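Side-chain contacts in putative mandelate racemase (Zymomonas mobilis, PDB 2OX4), which binds magnesium and is probably a lyase of the mandelate racemase branch of the enolase superfamily: residues G38-A43 / S49-I54; F68-I73 / G296-K301; K346-E351 / N359-K364. All blocks are in the same frame, centred on the assembly; numbering follows the deposited sequence.

How the contacts relate
The three contacts follow one another along the chain, each closing before the next opens. Contact 1 lies within the N-terminal capping domain and packs the region of strand 35-40 against helix 48-62. Contact 2 joins helix 70-79, the next helix of that domain, to helix 296-309 of the barrel domain. Contact 3 belongs to the barrel domain, after its closing strand 341-344. The centres of contacts 1 and 2 are about 18 Å apart, those of 1 and 3 about 22 Å, and those of 2 and 3 about 28 Å. None touches another. Contact 2 thus ties the cap to the barrel with the magnesium site, while contacts 1 and 3 each stay within one domain.

Contact 1 of 3, residues G38-A43 / S49-I54; sequences GEAGIA and SAAAGI
The outermost strand 35-40 of the antiparallel sheet in the N-terminal capping domain, with the turn after it, packs here on helix 48-62, with A40 and I42 meeting A51. All three residues are buried, and the contact is purely apolar. A51 CB is the one helix atom that both residues touch. A40 CB approaches it methyl to methyl at 4.2 Å. The backbones come close at this point, with the CA atoms of A40 and A51 6.7 Å apart. I42 reaches the same methyl from another direction, roughly at right angles to A40. Its CD1 is 3.8 Å from A51 CB, and its CG1 lies alongside at 4.1 Å from A51 CB. The first torsion places CG1 beside the backbone N (chi1 -43°), and the extended second torsion carries CD1 onward to the helix. I42 was modelled in two conformers, and these distances belong to one of them.

This is the sheet-and-helix layout of the enolase-superfamily cap, in which an antiparallel meander is followed by helices. A40 points to the helix; its neighbour E39 bonds through OE1 to T321 OG1 and A324 N of the barrel domain. I24, on the neighbouring strand 24-30, touches both I42 and A51.

I42 also rests on T89 and S93 of helix 89-110 and on W83 of the second subunit. Its side chain is about 10 Å from that of the magnesium ligand E267, and about 6 Å from a bound glycerol that probably came from the crystallisation liquor. At the start of the helix segment, S49 OG hydrogen-bonds to D57 and K56 of the second subunit.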
# COMPACT_ATOMS: atom_id res chain seq x y z
N GLY C 38 20.38 -19.73 34.42
CA GLY C 38 19.46 -18.94 33.60
C GLY C 38 18.15 -18.74 34.32
O GLY C 38 17.90 -19.31 35.39
N GLU C 39 17.30 -17.90 33.74
CA GLU C 39 16.05 -17.51 34.37
C GLU C 39 14.99 -17.35 33.29
O GLU C 39 15.26 -16.75 32.25
CB GLU C 39 16.24 -16.19 35.16
CG GLU C 39 14.95 -15.70 35.81
CD GLU C 39 15.15 -14.73 36.97
OE1 GLU C 39 16.30 -14.49 37.41
OE2 GLU C 39 14.13 -14.19 37.44
N ALA C 40 13.80 -17.90 33.54
CA ALA C 40 12.65 -17.70 32.64
C ALA C 40 11.84 -16.49 33.12
O ALA C 40 11.53 -16.37 34.32
CB ALA C 40 11.76 -18.96 32.63
N GLY C 41 11.50 -15.60 32.21
CA GLY C 41 10.93 -14.30 32.61
C GLY C 41 9.44 -14.27 32.91
O GLY C 41 8.75 -13.32 32.52
N ILE C 42 8.94 -15.31 33.59
CA ILE C 42 7.52 -15.39 33.95
C ILE C 42 7.38 -15.43 35.49
O ILE C 42 6.57 -16.20 36.04
CB ILE C 42 6.82 -16.65 33.30
CG1 ILE C 42 7.26 -16.83 31.85
CG2 ILE C 42 5.30 -16.54 33.36
CD1 ILE C 42 6.48 -17.89 31.08
N ALA C 43 8.17 -14.61 36.18
CA ALA C 43 8.17 -14.61 37.67
C ALA C 43 6.91 -14.02 38.30
O ALA C 43 6.61 -14.26 39.48
CB ALA C 43 9.40 -13.89 38.21
N SER C 49 4.17 -21.96 36.47
CA SER C 49 4.25 -23.42 36.45
C SER C 49 4.42 -23.94 35.02
O SER C 49 5.02 -24.97 34.81
CB SER C 49 3.03 -24.09 37.12
OG SER C 49 2.84 -23.61 38.45
N ALA C 50 3.89 -23.18 34.06
CA ALA C 50 4.06 -23.52 32.64
C ALA C 50 5.52 -23.32 32.23
O ALA C 50 6.07 -24.11 31.47
CB ALA C 50 3.13 -22.67 31.78
N ALA C 51 6.15 -22.26 32.75
CA ALA C 51 7.59 -22.05 32.56
C ALA C 51 8.42 -23.20 33.16
O ALA C 51 9.34 -23.71 32.51
CB ALA C 51 8.02 -20.69 33.15
N ALA C 52 8.08 -23.64 34.37
CA ALA C 52 8.80 -24.77 34.97
C ALA C 52 8.63 -26.03 34.11
O ALA C 52 9.58 -26.79 33.92
CB ALA C 52 8.33 -25.00 36.41
N GLY C 53 7.42 -26.22 33.58
CA GLY C 53 7.10 -27.38 32.76
C GLY C 53 7.79 -27.36 31.40
O GLY C 53 8.29 -28.40 30.94
N ILE C 54 7.85 -26.20 30.76
CA ILE C 54 8.57 -26.10 29.48
C ILE C 54 10.06 -26.41 29.64
O ILE C 54 10.67 -27.05 28.76
CB ILE C 54 8.32 -24.77 28.69
CG1 ILE C 54 8.63 -24.96 27.19
CG2 ILE C 54 9.17 -23.61 29.22
CD1 ILE C 54 7.65 -25.82 26.44

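Contact 2 of 3, residues F68-I73 / G296-K301; sequences FNTEAI and GFTEFK
T298 has OG1 beside its backbone N (chi1 -64°) and CG2 anti to that N, which presents the hydroxyl to T70 and the methyl to E71. E71 is bent at its second torsion (chi2 -68°), and the bend swings its carboxylate towards T298. T298 CG2 meets E71 OE2 at 3.5 Å, the two side chains crossing at a slant. T298 OG1 lies 3.9 Å from T70 CB. No direct hydrogen bond spans the gap.

One water does the bridging. It donates to T298 OG1 at 2.8 Å and to E71 OE2 at 3.2 Å, and it lies 2.7 Å from T70 OG1 in a third hydrogen bond. Each polar group has further partners. T298 OG1 bonds to D99 and W103, and T70 OG1 to K106. E71 OE1 forms a salt bridge with K302, and E71 OE2 another with K301 of the third subunit. These lysines probably help keep the buried carboxylate ionised.

The contact is part of the interface between the two domains of an enolase-superfamily subunit, where helix 70-79 of the cap faces helix 296-309 of the barrel.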
# COMPACT_ATOMS: atom_id res chain seq x y z
N PHE C 68 28.45 -24.68 23.97
CA PHE C 68 29.02 -23.72 23.02
C PHE C 68 28.22 -23.59 21.72
O PHE C 68 28.34 -22.59 21.02
CB PHE C 68 30.49 -24.03 22.70
CG PHE C 68 31.44 -23.37 23.66
CD1 PHE C 68 31.55 -23.83 24.97
CD2 PHE C 68 32.17 -22.25 23.28
CE1 PHE C 68 32.41 -23.20 25.88
CE2 PHE C 68 33.03 -21.62 24.17
CZ PHE C 68 33.14 -22.10 25.48
N ASN C 69 27.40 -24.60 21.42
CA ASN C 69 26.61 -24.60 20.18
C ASN C 69 25.28 -23.88 20.36
O ASN C 69 24.22 -24.44 20.13
CB ASN C 69 26.39 -26.03 19.68
CG ASN C 69 27.67 -26.64 19.13
OD1 ASN C 69 28.56 -25.92 18.69
ND2 ASN C 69 27.76 -27.97 19.16
N THR C 70 25.35 -22.63 20.80
CA THR C 70 24.13 -21.89 21.13
C THR C 70 23.24 -21.66 19.90
O THR C 70 22.04 -21.73 20.02
CB THR C 70 24.41 -20.55 21.81
OG1 THR C 70 25.54 -19.92 21.19
CG2 THR C 70 24.65 -20.74 23.31
N GLU C 71 23.83 -21.42 18.73
CA GLU C 71 23.03 -21.21 17.51
C GLU C 71 22.24 -22.46 17.12
O GLU C 71 21.02 -22.40 16.88
CB GLU C 71 23.89 -20.72 16.34
CG GLU C 71 24.39 -19.28 16.47
CD GLU C 71 23.28 -18.22 16.37
OE1 GLU C 71 22.24 -18.46 15.71
OE2 GLU C 71 23.46 -17.13 16.93
N ALA C 72 22.93 -23.60 17.10
CA ALA C 72 22.31 -24.87 16.72
C ALA C 72 21.25 -25.29 17.73
O ALA C 72 20.20 -25.81 17.36
CB ALA C 72 23.36 -25.97 16.57
N ILE C 73 21.54 -25.09 19.02
CA ILE C 73 20.58 -25.49 20.03
C ILE C 73 19.32 -24.60 19.95
O ILE C 73 18.21 -25.10 20.04
CB ILE C 73 21.18 -25.47 21.46
CG1 ILE C 73 22.27 -26.56 21.60
CG2 ILE C 73 20.06 -25.69 22.50
CD1 ILE C 73 23.19 -26.35 22.82
N GLY C 296 16.69 -15.24 25.05
CA GLY C 296 18.03 -15.33 25.65
C GLY C 296 18.98 -14.29 25.07
O GLY C 296 18.56 -13.44 24.27
N PHE C 297 20.25 -14.36 25.47
CA PHE C 297 21.29 -13.49 24.89
C PHE C 297 21.32 -13.57 23.35
O PHE C 297 21.48 -12.55 22.68
CB PHE C 297 22.68 -13.89 25.38
CG PHE C 297 22.96 -13.51 26.82
CD1 PHE C 297 23.20 -14.51 27.77
CD2 PHE C 297 23.06 -12.18 27.20
CE1 PHE C 297 23.50 -14.18 29.08
CE2 PHE C 297 23.35 -11.84 28.52
CZ PHE C 297 23.57 -12.85 29.46
N THR C 298 21.19 -14.78 22.83
CA THR C 298 21.32 -15.04 21.39
C THR C 298 20.29 -14.22 20.61
O THR C 298 20.62 -13.51 19.64
CB THR C 298 21.17 -16.55 21.11
OG1 THR C 298 22.25 -17.25 21.73
CG2 THR C 298 21.20 -16.85 19.60
N GLU C 299 19.05 -14.27 21.08
CA GLU C 299 17.96 -13.61 20.37
C GLU C 299 17.85 -12.13 20.72
O GLU C 299 17.53 -11.31 19.85
CB GLU C 299 16.63 -14.33 20.62
CG GLU C 299 15.50 -13.93 19.65
CD GLU C 299 15.63 -14.57 18.27
OE1 GLU C 299 16.64 -15.25 17.99
OE2 GLU C 299 14.69 -14.39 17.46
N PHE C 300 18.10 -11.77 21.98
CA PHE C 300 18.15 -10.35 22.38
C PHE C 300 19.06 -9.57 21.44
O PHE C 300 18.70 -8.49 20.97
CB PHE C 300 18.70 -10.22 23.80
CG PHE C 300 18.73 -8.80 24.33
CD1 PHE C 300 17.71 -8.35 25.16
CD2 PHE C 300 19.80 -7.95 24.04
CE1 PHE C 300 17.75 -7.06 25.69
CE2 PHE C 300 19.83 -6.64 24.55
CZ PHE C 300 18.80 -6.20 25.38
N LYS C 301 20.24 -10.12 21.18
CA LYS C 301 21.21 -9.47 20.30
C LYS C 301 20.64 -9.28 18.90
O LYS C 301 20.75 -8.20 18.32
CB LYS C 301 22.50 -10.29 20.23
CG LYS C 301 23.72 -9.49 19.78
CD LYS C 301 25.01 -10.12 20.29
CE LYS C 301 26.09 -10.08 19.23
NZ LYS C 301 26.40 -8.69 18.79
O HOH W 1 24.28 -17.91 19.94

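Contact 3 of 3, residues K346-E351 / N359-K364; sequences KTLLPE and NYQPVK
Q361 reaches across to T347 and L348 in the short 3-10 turn that follows strand 341-344, the strand that closes the modified TIM barrel of this superfamily. From Q361 CB, CG lies beside the backbone N, and the chain bends at the second torsion (chi2 -69°), which hands the amide over to the 346-351 segment. Q361 CD comes 4.4 Å from L348 CD2. Its OE1 is nearer, 3.7 Å from the same L348 CD2 methyl, and takes its hydrogen bond from H343 NE2. The other tip atom, NE2, passes T347 OG1 at 3.7 Å, without a hydrogen bond. T347 OG1 bonds to H344 O instead.

Q361 NE2 donates a hydrogen bond to N359 OD1 at 3.0 Å, almost straight (173°). The acceptor lies in the plane of the Q361 amide, but the donor is tilted 31° from the carbonyl plane of N359. This bond and the one to H343 hold the Q361 amide at both ends. With the side chain cut back to an alanine, H343 NE2 and N359 OD1 would probably lose these partners, and a gap would be likely beside L348 CD2.

N359 has its own link to the first segment: a water donates to T347 O at 2.7 Å and accepts from N359 ND2 at 3.1 Å.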
# COMPACT_ATOMS: atom_id res chain seq x y z
N LYS C 346 11.18 -4.48 43.16
CA LYS C 346 11.15 -5.82 43.77
C LYS C 346 12.54 -6.28 44.25
O LYS C 346 12.65 -7.00 45.23
CB LYS C 346 10.50 -6.85 42.84
CG LYS C 346 11.45 -7.46 41.81
CD LYS C 346 10.86 -7.49 40.43
CE LYS C 346 10.08 -8.74 40.22
NZ LYS C 346 8.91 -8.51 39.31
N THR C 347 13.60 -5.82 43.58
CA THR C 347 14.98 -6.22 43.91
C THR C 347 15.42 -5.65 45.26
O THR C 347 16.43 -6.08 45.82
CB THR C 347 16.00 -5.78 42.83
OG1 THR C 347 16.19 -4.36 42.90
CG2 THR C 347 15.52 -6.15 41.43
N LEU C 348 14.65 -4.68 45.75
CA LEU C 348 14.89 -4.08 47.06
C LEU C 348 14.30 -4.87 48.24
O LEU C 348 14.57 -4.56 49.40
CB LEU C 348 14.41 -2.62 47.06
CG LEU C 348 14.82 -1.77 45.85
CD1 LEU C 348 13.97 -0.52 45.69
CD2 LEU C 348 16.31 -1.41 45.85
N LEU C 349 13.50 -5.89 47.94
CA LEU C 349 12.84 -6.69 48.98
C LEU C 349 13.73 -7.87 49.38
O LEU C 349 14.41 -8.45 48.53
CB LEU C 349 11.47 -7.18 48.50
CG LEU C 349 10.58 -6.24 47.68
CD1 LEU C 349 9.43 -7.02 47.06
CD2 LEU C 349 10.05 -5.07 48.50
N PRO C 350 13.74 -8.23 50.68
CA PRO C 350 14.50 -9.39 51.20
C PRO C 350 14.15 -10.76 50.58
O PRO C 350 15.00 -11.66 50.53
CB PRO C 350 14.17 -9.40 52.69
CG PRO C 350 13.78 -7.98 53.00
CD PRO C 350 13.05 -7.51 51.77
N GLU C 351 12.91 -10.93 50.12
CA GLU C 351 12.50 -12.19 49.45
C GLU C 351 13.23 -12.41 48.13
O GLU C 351 13.41 -13.55 47.68
CB GLU C 351 10.99 -12.20 49.20
CG GLU C 351 10.46 -11.04 48.35
CD GLU C 351 9.01 -10.77 48.64
OE1 GLU C 351 8.24 -10.53 47.68
OE2 GLU C 351 8.63 -10.83 49.83
N ASN C 359 24.37 -9.20 45.20
CA ASN C 359 23.27 -8.26 45.07
C ASN C 359 23.74 -7.00 44.35
O ASN C 359 24.16 -6.02 44.98
CB ASN C 359 22.71 -7.92 46.46
CG ASN C 359 21.45 -7.05 46.40
OD1 ASN C 359 20.79 -6.95 45.36
ND2 ASN C 359 21.12 -6.44 47.52
N TYR C 360 23.68 -7.03 43.02
CA TYR C 360 24.14 -5.90 42.21
C TYR C 360 23.12 -4.78 42.28
O TYR C 360 21.94 -4.98 41.97
CB TYR C 360 24.35 -6.32 40.74
CG TYR C 360 25.49 -7.28 40.55
CD1 TYR C 360 26.82 -6.85 40.62
CD2 TYR C 360 25.25 -8.63 40.32
CE1 TYR C 360 27.88 -7.74 40.45
CE2 TYR C 360 26.29 -9.52 40.15
CZ TYR C 360 27.60 -9.08 40.22
OH TYR C 360 28.64 -9.97 40.05
N GLN C 361 23.58 -3.61 42.71
CA GLN C 361 22.71 -2.43 42.85
C GLN C 361 23.38 -1.23 42.20
O GLN C 361 24.60 -1.15 42.15
CB GLN C 361 22.42 -2.13 44.33
CG GLN C 361 21.54 -3.16 45.04
CD GLN C 361 20.11 -3.16 44.55
OE1 GLN C 361 19.54 -2.11 44.23
NE2 GLN C 361 19.51 -4.34 44.49
N PRO C 362 22.57 -0.27 41.69
CA PRO C 362 23.16 0.92 41.11
C PRO C 362 23.89 1.74 42.18
O PRO C 362 23.56 1.64 43.37
CB PRO C 362 21.95 1.70 40.60
CG PRO C 362 20.90 0.67 40.41
CD PRO C 362 21.10 -0.24 41.58
N VAL C 363 24.88 2.51 41.75
CA VAL C 363 25.52 3.53 42.58
C VAL C 363 25.30 4.90 41.96
O VAL C 363 25.72 5.16 40.82
CB VAL C 363 27.05 3.25 42.70
CG1 VAL C 363 27.74 4.30 43.58
CG2 VAL C 363 27.31 1.84 43.21
N LYS C 364 24.65 5.79 42.71
CA LYS C 364 24.28 7.13 42.21
C LYS C 364 23.58 7.07 40.84
O LYS C 364 23.91 7.82 39.93
CB LYS C 364 25.50 8.07 42.18
CG LYS C 364 26.00 8.52 43.56
CD LYS C 364 25.11 9.62 44.15
CE LYS C 364 24.49 9.18 45.48
NZ LYS C 364 23.38 10.08 45.93
O HOH W 2 18.33 -5.09 47.49
O HOH W 3 17.90 -8.28 45.16